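Local coordinates for protein NegoA.19184.a (Neisseria gonorrhoeae, PDB 5UEB) that is of unknown function but belongs to the DUF4265 family and is built from two antiparallel beta sheets and two helices, at residues I33-I41 / A52-E60; A94-K102 / V113-L124. One frame throughout, in Å; residues are numbered along the deposited sequence.

Contact 1. Residues I33-I41 / A52-E60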
loop_
_atom_site.group_PDB
_atom_site.type_symbol
_atom_site.label_atom_id
_atom_site.label_comp_id
_atom_site.label_asym_id
_atom_site.label_seq_id
_atom_site.Cartn_x
_atom_site.Cartn_y
_atom_site.Cartn_z
ATOM N N ILE B 33 -13.627 -4.125 -16.599
ATOM C CA ILE B 33 -12.861 -5.350 -16.422
ATOM C C ILE B 33 -11.927 -5.512 -17.613
ATOM O O ILE B 33 -12.301 -5.236 -18.765
ATOM C CB ILE B 33 -13.805 -6.560 -16.306
ATOM C CG1 ILE B 33 -14.807 -6.381 -15.169
ATOM C CG2 ILE B 33 -13.005 -7.854 -16.126
ATOM C CD1 ILE B 33 -14.169 -6.238 -13.822
ATOM N N MET B 34 -10.706 -5.940 -17.345
ATOM C CA MET B 34 -9.739 -6.173 -18.397
ATOM C C MET B 34 -9.613 -7.657 -18.690
ATOM O O MET B 34 -10.013 -8.504 -17.888
ATOM C CB MET B 34 -8.386 -5.607 -17.974
ATOM C CG MET B 34 -8.522 -4.181 -17.513
ATOM S SD MET B 34 -6.944 -3.363 -17.367
ATOM C CE MET B 34 -6.556 -2.991 -19.080
ATOM N N PRO B 35 -9.084 -8.017 -19.863
ATOM C CA PRO B 35 -9.034 -9.445 -20.230
ATOM C C PRO B 35 -8.286 -10.328 -19.241
ATOM O O PRO B 35 -8.578 -11.531 -19.177
ATOM C CB PRO B 35 -8.364 -9.436 -21.613
ATOM C CG PRO B 35 -8.710 -8.097 -22.172
ATOM C CD PRO B 35 -8.684 -7.149 -20.992
ATOM N N ASP B 36 -7.346 -9.776 -18.465
ATOM C CA ASP B 36 -6.610 -10.548 -17.468
ATOM C C ASP B 36 -7.339 -10.663 -16.132
ATOM O O ASP B 36 -6.779 -11.226 -15.182
ATOM C CB ASP B 36 -5.207 -9.969 -17.264
ATOM C CG ASP B 36 -5.220 -8.541 -16.728
ATOM O OD1 ASP B 36 -6.299 -7.991 -16.447
ATOM O OD2 ASP B 36 -4.125 -7.951 -16.586
ATOM N N GLY B 37 -8.559 -10.142 -16.030
ATOM C CA GLY B 37 -9.304 -10.202 -14.792
ATOM C C GLY B 37 -9.064 -9.044 -13.852
ATOM O O GLY B 37 -9.696 -8.992 -12.787
ATOM N N ASN B 38 -8.169 -8.123 -14.198
ATOM C CA ASN B 38 -7.958 -6.933 -13.388
ATOM C C ASN B 38 -8.961 -5.852 -13.775
ATOM O O ASN B 38 -9.807 -6.041 -14.654
ATOM C CB ASN B 38 -6.518 -6.450 -13.526
ATOM C CG ASN B 38 -5.533 -7.408 -12.883
ATOM O OD1 ASN B 38 -5.785 -7.920 -11.791
ATOM N ND2 ASN B 38 -4.426 -7.685 -13.567
ATOM N N PHE B 39 -8.878 -4.701 -13.106
ATOM C CA PHE B 39 -9.913 -3.670 -13.175
ATOM C C PHE B 39 -9.257 -2.341 -13.529
ATOM O O PHE B 39 -8.350 -1.883 -12.819
ATOM C CB PHE B 39 -10.624 -3.588 -11.819
ATOM C CG PHE B 39 -11.845 -2.700 -11.784
ATOM C CD1 PHE B 39 -11.730 -1.314 -11.737
ATOM C CD2 PHE B 39 -13.114 -3.259 -11.703
ATOM C CE1 PHE B 39 -12.866 -0.509 -11.655
ATOM C CE2 PHE B 39 -14.254 -2.458 -11.630
ATOM C CZ PHE B 39 -14.134 -1.090 -11.615
ATOM N N LEU B 40 -9.699 -1.725 -14.623
ATOM C CA LEU B 40 -9.219 -0.406 -15.025
ATOM C C LEU B 40 -10.121 0.655 -14.404
ATOM O O LEU B 40 -11.313 0.713 -14.717
ATOM C CB LEU B 40 -9.240 -0.288 -16.551
ATOM C CG LEU B 40 -8.872 1.068 -17.174
ATOM C CD1 LEU B 40 -7.415 1.390 -16.888
ATOM C CD2 LEU B 40 -9.138 1.068 -18.688
ATOM N N ILE B 41 -9.558 1.490 -13.523
ATOM C CA ILE B 41 -10.325 2.540 -12.860
ATOM C C ILE B 41 -10.579 3.669 -13.848
ATOM O O ILE B 41 -9.640 4.177 -14.474
ATOM C CB ILE B 41 -9.563 3.045 -11.621
ATOM C CG1 ILE B 41 -9.498 1.934 -10.565
ATOM C CG2 ILE B 41 -10.227 4.301 -11.051
ATOM C CD1 ILE B 41 -8.571 2.276 -9.376
ATOM N N ALA B 52 -5.433 6.529 -8.671
ATOM C CA ALA B 52 -5.634 7.546 -9.690
ATOM C C ALA B 52 -6.415 6.975 -10.862
ATOM O O ALA B 52 -6.441 5.762 -11.098
ATOM C CB ALA B 52 -4.298 8.103 -10.207
ATOM N N LEU B 53 -7.047 7.890 -11.588
ATOM C CA LEU B 53 -7.693 7.569 -12.858
ATOM C C LEU B 53 -6.761 6.736 -13.730
ATOM O O LEU B 53 -5.571 7.045 -13.871
ATOM C CB LEU B 53 -8.008 8.890 -13.572
ATOM C CG LEU B 53 -8.628 8.822 -14.972
ATOM C CD1 LEU B 53 -10.047 8.256 -14.883
ATOM C CD2 LEU B 53 -8.630 10.202 -15.627
ATOM N N ASN B 54 -7.314 5.670 -14.310
ATOM C CA ASN B 54 -6.632 4.780 -15.243
ATOM C C ASN B 54 -5.578 3.892 -14.593
ATOM O O ASN B 54 -4.872 3.173 -15.303
ATOM C CB ASN B 54 -6.144 5.494 -16.511
ATOM C CG ASN B 54 -7.301 5.984 -17.362
ATOM O OD1 ASN B 54 -8.343 5.326 -17.431
ATOM N ND2 ASN B 54 -7.135 7.128 -18.007
ATOM N N ASP B 55 -5.500 3.865 -13.259
ATOM C CA ASP B 55 -4.759 2.802 -12.587
ATOM C C ASP B 55 -5.422 1.454 -12.873
ATOM O O ASP B 55 -6.644 1.363 -13.050
ATOM C CB ASP B 55 -4.781 3.019 -11.067
ATOM C CG ASP B 55 -3.795 4.088 -10.590
ATOM O OD1 ASP B 55 -3.031 4.667 -11.402
ATOM O OD2 ASP B 55 -3.789 4.347 -9.366
ATOM N N ILE B 56 -4.609 0.398 -12.913
ATOM C CA ILE B 56 -5.095 -0.973 -13.049
ATOM C C ILE B 56 -4.894 -1.671 -11.713
ATOM O O ILE B 56 -3.792 -1.645 -11.153
ATOM C CB ILE B 56 -4.375 -1.726 -14.183
ATOM C CG1 ILE B 56 -4.648 -1.060 -15.531
ATOM C CG2 ILE B 56 -4.831 -3.187 -14.238
ATOM C CD1 ILE B 56 -3.765 -1.585 -16.668
ATOM N N VAL B 57 -5.956 -2.277 -11.192
ATOM C CA VAL B 57 -5.935 -2.852 -9.855
ATOM C C VAL B 57 -6.459 -4.279 -9.900
ATOM O O VAL B 57 -7.248 -4.651 -10.778
ATOM C CB VAL B 57 -6.735 -2.013 -8.831
ATOM C CG1 VAL B 57 -6.179 -0.586 -8.738
ATOM C CG2 VAL B 57 -8.223 -2.008 -9.190
ATOM N N ALA B 58 -5.993 -5.083 -8.955
ATOM C CA ALA B 58 -6.503 -6.424 -8.725
ATOM C C ALA B 58 -7.681 -6.364 -7.766
ATOM O O ALA B 58 -7.760 -5.488 -6.899
ATOM C CB ALA B 58 -5.415 -7.317 -8.134
ATOM N N ILE B 59 -8.601 -7.317 -7.920
ATOM C CA ILE B 59 -9.872 -7.278 -7.216
ATOM C C ILE B 59 -10.125 -8.622 -6.546
ATOM O O ILE B 59 -9.524 -9.645 -6.888
ATOM C CB ILE B 59 -11.027 -6.922 -8.168
ATOM C CG1 ILE B 59 -11.141 -7.983 -9.257
ATOM C CG2 ILE B 59 -10.775 -5.558 -8.809
ATOM C CD1 ILE B 59 -12.253 -7.698 -10.298
ATOM N N GLU B 60 -11.025 -8.597 -5.557
ATOM C CA GLU B 60 -11.502 -9.790 -4.869
ATOM C C GLU B 60 -13.018 -9.740 -4.820
ATOM O O GLU B 60 -13.600 -8.674 -4.614
ATOM C CB GLU B 60 -11.021 -9.834 -3.420
ATOM C CG GLU B 60 -9.569 -10.166 -3.235
ATOM C CD GLU B 60 -9.242 -10.505 -1.786
ATOM O OE1 GLU B 60 -10.017 -10.109 -0.888
ATOM O OE2 GLU B 60 -8.218 -11.174 -1.546
HETATM O O HOH W 1 -7.980 -9.155 -10.137
#

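Contact 2. Residues A94-K102 / V113-L124. With EDO (1,2-ethanediol), chain J.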
loop_
_atom_site.group_PDB
_atom_site.type_symbol
_atom_site.label_atom_id
_atom_site.label_comp_id
_atom_site.label_asym_id
_atom_site.label_seq_id
_atom_site.Cartn_x
_atom_site.Cartn_y
_atom_site.Cartn_z
ATOM N N ALA B 94 -8.223 28.091 -13.848
ATOM C CA ALA B 94 -7.513 28.281 -15.105
ATOM C C ALA B 94 -6.179 27.543 -15.104
ATOM O O ALA B 94 -5.797 26.939 -16.115
ATOM C CB ALA B 94 -7.310 29.772 -15.358
ATOM N N ALA B 95 -5.458 27.582 -13.979
ATOM C CA ALA B 95 -4.184 26.877 -13.891
ATOM C C ALA B 95 -4.378 25.372 -13.986
ATOM O O ALA B 95 -3.604 24.682 -14.662
ATOM C CB ALA B 95 -3.473 27.239 -12.590
ATOM N N ILE B 96 -5.397 24.841 -13.305
ATOM C CA ILE B 96 -5.700 23.415 -13.419
ATOM C C ILE B 96 -5.895 23.033 -14.882
ATOM O O ILE B 96 -5.331 22.043 -15.365
ATOM C CB ILE B 96 -6.923 23.053 -12.560
ATOM C CG1 ILE B 96 -6.553 23.156 -11.078
ATOM C CG2 ILE B 96 -7.444 21.663 -12.937
ATOM C CD1 ILE B 96 -7.743 23.050 -10.128
ATOM N N GLU B 97 -6.682 23.830 -15.612
ATOM C CA GLU B 97 -6.940 23.558 -17.023
ATOM C C GLU B 97 -5.672 23.698 -17.862
ATOM O O GLU B 97 -5.416 22.880 -18.752
ATOM C CB GLU B 97 -8.040 24.496 -17.530
ATOM C CG GLU B 97 -8.249 24.498 -19.043
ATOM C CD GLU B 97 -8.774 23.180 -19.570
ATOM O OE1 GLU B 97 -8.552 22.884 -20.766
ATOM O OE2 GLU B 97 -9.413 22.441 -18.792
ATOM N N GLU B 98 -4.858 24.723 -17.587
ATOM C CA GLU B 98 -3.631 24.903 -18.358
ATOM C C GLU B 98 -2.662 23.747 -18.144
ATOM O O GLU B 98 -1.867 23.428 -19.041
ATOM C CB GLU B 98 -2.970 26.244 -18.018
ATOM N N HIS B 99 -2.725 23.101 -16.976
ATOM C CA HIS B 99 -1.912 21.939 -16.650
ATOM C C HIS B 99 -2.574 20.622 -17.046
ATOM O O HIS B 99 -2.186 19.564 -16.534
ATOM C CB HIS B 99 -1.579 21.934 -15.154
ATOM C CG HIS B 99 -0.578 22.974 -14.752
ATOM N ND1 HIS B 99 0.622 22.655 -14.154
ATOM C CD2 HIS B 99 -0.596 24.326 -14.862
ATOM C CE1 HIS B 99 1.303 23.765 -13.916
ATOM N NE2 HIS B 99 0.586 24.793 -14.335
ATOM N N SER B 100 -3.571 20.659 -17.934
ATOM C CA SER B 100 -4.241 19.454 -18.429
ATOM C C SER B 100 -4.917 18.663 -17.310
ATOM O O SER B 100 -5.057 17.439 -17.398
ATOM C CB SER B 100 -3.310 18.559 -19.253
ATOM O OG SER B 100 -2.815 19.253 -20.388
ATOM N N GLY B 101 -5.343 19.350 -16.256
ATOM C CA GLY B 101 -6.028 18.679 -15.170
ATOM C C GLY B 101 -7.492 18.450 -15.492
ATOM O O GLY B 101 -8.129 19.233 -16.197
ATOM N N LYS B 102 -8.022 17.334 -14.990
ATOM C CA LYS B 102 -9.435 17.006 -15.112
ATOM C C LYS B 102 -10.026 16.981 -13.713
ATOM O O LYS B 102 -9.378 16.510 -12.777
ATOM C CB LYS B 102 -9.627 15.632 -15.764
ATOM C CG LYS B 102 -9.198 15.572 -17.228
ATOM C CD LYS B 102 -9.473 14.198 -17.815
ATOM C CE LYS B 102 -8.750 13.991 -19.136
ATOM N NZ LYS B 102 -8.912 12.591 -19.626
ATOM N N VAL B 113 -8.848 16.229 -8.396
ATOM C CA VAL B 113 -8.256 16.646 -9.662
ATOM C C VAL B 113 -7.237 15.612 -10.100
ATOM O O VAL B 113 -6.373 15.212 -9.310
ATOM C CB VAL B 113 -7.591 18.026 -9.525
ATOM C CG1 VAL B 113 -7.008 18.470 -10.863
ATOM C CG2 VAL B 113 -8.597 19.040 -8.979
ATOM N N ASN B 114 -7.325 15.200 -11.362
ATOM C CA ASN B 114 -6.339 14.328 -11.982
ATOM C C ASN B 114 -5.349 15.167 -12.774
ATOM O O ASN B 114 -5.755 15.965 -13.627
ATOM C CB ASN B 114 -6.997 13.352 -12.958
ATOM C CG ASN B 114 -5.998 12.402 -13.557
ATOM O OD1 ASN B 114 -5.596 11.433 -12.913
ATOM N ND2 ASN B 114 -5.561 12.687 -14.790
ATOM N N PHE B 115 -4.058 14.967 -12.508
ATOM C CA PHE B 115 -3.004 15.560 -13.317
ATOM C C PHE B 115 -2.198 14.480 -14.025
ATOM O O PHE B 115 -1.726 13.535 -13.376
ATOM C CB PHE B 115 -2.051 16.414 -12.460
ATOM C CG PHE B 115 -2.662 17.685 -11.953
ATOM C CD1 PHE B 115 -2.902 18.743 -12.816
ATOM C CD2 PHE B 115 -2.997 17.827 -10.615
ATOM C CE1 PHE B 115 -3.469 19.918 -12.355
ATOM C CE2 PHE B 115 -3.562 19.009 -10.145
ATOM C CZ PHE B 115 -3.792 20.057 -11.014
ATOM N N PRO B 116 -1.991 14.599 -15.334
ATOM C CA PRO B 116 -1.137 13.647 -16.054
ATOM C C PRO B 116 0.299 13.736 -15.569
ATOM O O PRO B 116 0.667 14.695 -14.868
ATOM C CB PRO B 116 -1.253 14.115 -17.513
ATOM C CG PRO B 116 -2.520 14.914 -17.573
ATOM C CD PRO B 116 -2.632 15.572 -16.232
ATOM N N PRO B 117 1.138 12.758 -15.914
ATOM C CA PRO B 117 2.551 12.815 -15.513
ATOM C C PRO B 117 3.178 14.173 -15.801
ATOM O O PRO B 117 2.986 14.752 -16.873
ATOM C CB PRO B 117 3.196 11.711 -16.362
ATOM C CG PRO B 117 2.087 10.726 -16.592
ATOM C CD PRO B 117 0.827 11.541 -16.693
ATOM N N LYS B 118 3.927 14.681 -14.823
ATOM C CA LYS B 118 4.730 15.899 -14.857
ATOM C C LYS B 118 3.901 17.183 -14.773
ATOM O O LYS B 118 4.483 18.263 -14.705
ATOM C CB LYS B 118 5.710 15.980 -16.045
ATOM C CG LYS B 118 6.506 14.713 -16.279
ATOM C CD LYS B 118 7.505 14.875 -17.413
ATOM C CE LYS B 118 8.305 13.600 -17.600
ATOM N NZ LYS B 118 9.467 13.786 -18.511
ATOM N N LYS B 119 2.569 17.108 -14.771
ATOM C CA LYS B 119 1.761 18.323 -14.795
ATOM C C LYS B 119 1.512 18.898 -13.407
ATOM O O LYS B 119 1.276 20.104 -13.281
ATOM C CB LYS B 119 0.431 18.069 -15.502
ATOM C CG LYS B 119 0.573 17.741 -16.972
ATOM C CD LYS B 119 1.174 18.902 -17.736
ATOM C CE LYS B 119 1.338 18.545 -19.194
ATOM N NZ LYS B 119 1.698 19.734 -19.989
ATOM N N TYR B 120 1.538 18.069 -12.364
ATOM C CA TYR B 120 1.462 18.567 -10.992
ATOM C C TYR B 120 2.876 18.961 -10.589
ATOM O O TYR B 120 3.711 18.105 -10.283
ATOM C CB TYR B 120 0.898 17.488 -10.074
ATOM C CG TYR B 120 0.797 17.923 -8.629
ATOM C CD1 TYR B 120 -0.108 18.912 -8.243
ATOM C CD2 TYR B 120 1.604 17.350 -7.653
ATOM C CE1 TYR B 120 -0.193 19.334 -6.923
ATOM C CE2 TYR B 120 1.513 17.753 -6.328
ATOM C CZ TYR B 120 0.609 18.739 -5.972
ATOM O OH TYR B 120 0.520 19.129 -4.651
ATOM N N ASN B 121 3.160 20.267 -10.603
ATOM C CA ASN B 121 4.521 20.747 -10.408
ATOM C C ASN B 121 4.561 21.903 -9.416
ATOM O O ASN B 121 3.535 22.256 -8.823
ATOM C CB ASN B 121 5.165 21.114 -11.753
ATOM C CG ASN B 121 4.409 22.209 -12.499
ATOM O OD1 ASN B 121 3.596 22.927 -11.924
ATOM N ND2 ASN B 121 4.695 22.348 -13.793
ATOM N N SER B 122 5.740 22.502 -9.240
ATOM C CA SER B 122 5.888 23.555 -8.243
ATOM C C SER B 122 5.046 24.778 -8.583
ATOM O O SER B 122 4.577 25.475 -7.679
ATOM C CB SER B 122 7.366 23.917 -8.073
ATOM O OG SER B 122 7.928 24.433 -9.272
ATOM N N ASP B 123 4.846 25.061 -9.874
ATOM C CA ASP B 123 4.013 26.198 -10.251
ATOM C C ASP B 123 2.574 25.999 -9.795
ATOM O O ASP B 123 1.951 26.918 -9.250
ATOM C CB ASP B 123 4.059 26.406 -11.768
ATOM C CG ASP B 123 5.362 27.029 -12.241
ATOM O OD1 ASP B 123 6.065 27.660 -11.423
ATOM O OD2 ASP B 123 5.683 26.894 -13.440
ATOM N N LEU B 124 2.025 24.803 -10.016
ATOM C CA LEU B 124 0.673 24.519 -9.551
ATOM C C LEU B 124 0.615 24.536 -8.027
ATOM O O LEU B 124 -0.300 25.128 -7.435
ATOM C CB LEU B 124 0.203 23.174 -10.127
ATOM C CG LEU B 124 -1.288 22.838 -10.243
ATOM C CD1 LEU B 124 -1.919 22.562 -8.876
ATOM C CD2 LEU B 124 -2.052 23.926 -10.985
HETATM C C1 EDO J . 0.319 28.115 -13.189
HETATM O O1 EDO J . 1.422 27.476 -13.836
HETATM C C2 EDO J . -0.522 28.838 -14.234
HETATM O O2 EDO J . -0.910 27.913 -15.258
HETATM O O HOH W 2 -0.808 21.029 -20.152
HETATM O O HOH W 3 -6.016 14.824 -16.636
#

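Contact 1. Residues I33-I41 / A52-E60
Ile41 CD1 meets Val57 CG1 at 3.8 Å, the two side chains crossing at about a right angle. On the opposite face of the sheet Leu40 and Ile56 form a non-hydrogen-bonded pair, Leu40 CD1 closing on Ile56 CG1. The other branch of this isoleucine, CG2, packs against CB of Asn38, and in the conformer described Met34, from the preceding turn, places SD 3.7 Å from Ile56 CD1. CB of Phe39 rests 3.6 Å from Ile59 CG2, while its ring, with CG anti to the backbone N (chi1 -172°), leads away from strand 56-60 toward Leu13 of strand 10-18. The backbones pair antiparallel as the third and fourth strands of a five-stranded meander. Phe39 and Val57 exchange both of their amide hydrogen bonds, and Ile41 N continues the pairing with a nearly straight bond of 3.0 Å to Asp55 O. Ile41 O then accepts from Asn54 N, within the type II turn from Ala52 to Asp55. Ala52 N donates to Asp55 OD2 from above the carboxylate plane, closing that turn through the side chain, and Asp55 OD1 accepts from Ser75 N. Beyond Asn38 and Ala58 the backbones separate, and a water links them: it donates to Gly37 O and to Asn38 OD1, 3.0 Å away, and accepts from Ile59 N. Asn38 is tied back to the type I turn from Met34 to Gly37 by an Asx turn, in which Asn38 N donates to Asp36 OD1 at 2.9 Å. A weak bond also joins Asn38 ND2 to Asp36 OD2.

Contact 2. Residues A94-K102 / V113-L124
With CG beside its own backbone N (chi1 -72°), the His99 ring reaches from the end of helix 90-98 to Lys119, and Leu124, its CG anti to the backbone N (chi1 -158°), brings CD2 over the centre of that ring. Leu124 CD2 stands 4.1 Å from the centroid of the His99 ring, a CH-pi contact. Within the ring plane, His99 ND1 donates to Lys119 O at 2.8 Å in a nearly straight bond, so the imidazole is fixed at its edge as well as covered on a face. NE2 is hydrogen-bonded to a bound 1,2-ethanediol, probably from the crystallisation liquor. The Asn121 amide stands almost perpendicular to the ring, with OD1 at the ring edge 3.2 Å from His99 CE1; the same oxygen caps helix 122-133 by accepting from Leu124 N. A Schellman motif with Ser100 as its C-prime residue ends helix 90-98. Gly101 CA then makes a CA-H...O contact with Asn114 O (3.1 Å) and lies against the Phe115 ring. One water joins Glu98 O, Ser100 OG and Lys119 NZ. Deeper in, Ile96 CG2 packs on Val113 CG1 at 3.8 Å. Lys102 and Asn114 exchange two backbone bonds, beginning the pairing of strands 102-105 and 110-115. Strand 110-115 in turn bonds to strand 78-84, with Phe115 against Ile80, while Ala95 reaches Ile127 where the two helices pack together.

How the contacts relate
The two contacts belong to different sheets and meet where Leu53 CB of contact 1 packs on Asn114 OD1 of contact 2, at 3.6 Å, although their centres are about 24 Å apart. Both are partly buried and both include antiparallel pairing, but contact 1 joins two inner strands of the five-stranded sheet, whereas contact 2 pairs the outermost strand 102-105 with 110-115 and also joins helix 90-98 to the start of helix 122-133. Aliphatic side chains on two sheet faces dominate contact 1. In contact 2 a histidine at a helix end combines polar and apolar partners. The second subunit approaches contact 1 at Glu60, forming a salt bridge through its Lys10; contact 2 touches no other chain of the assembly.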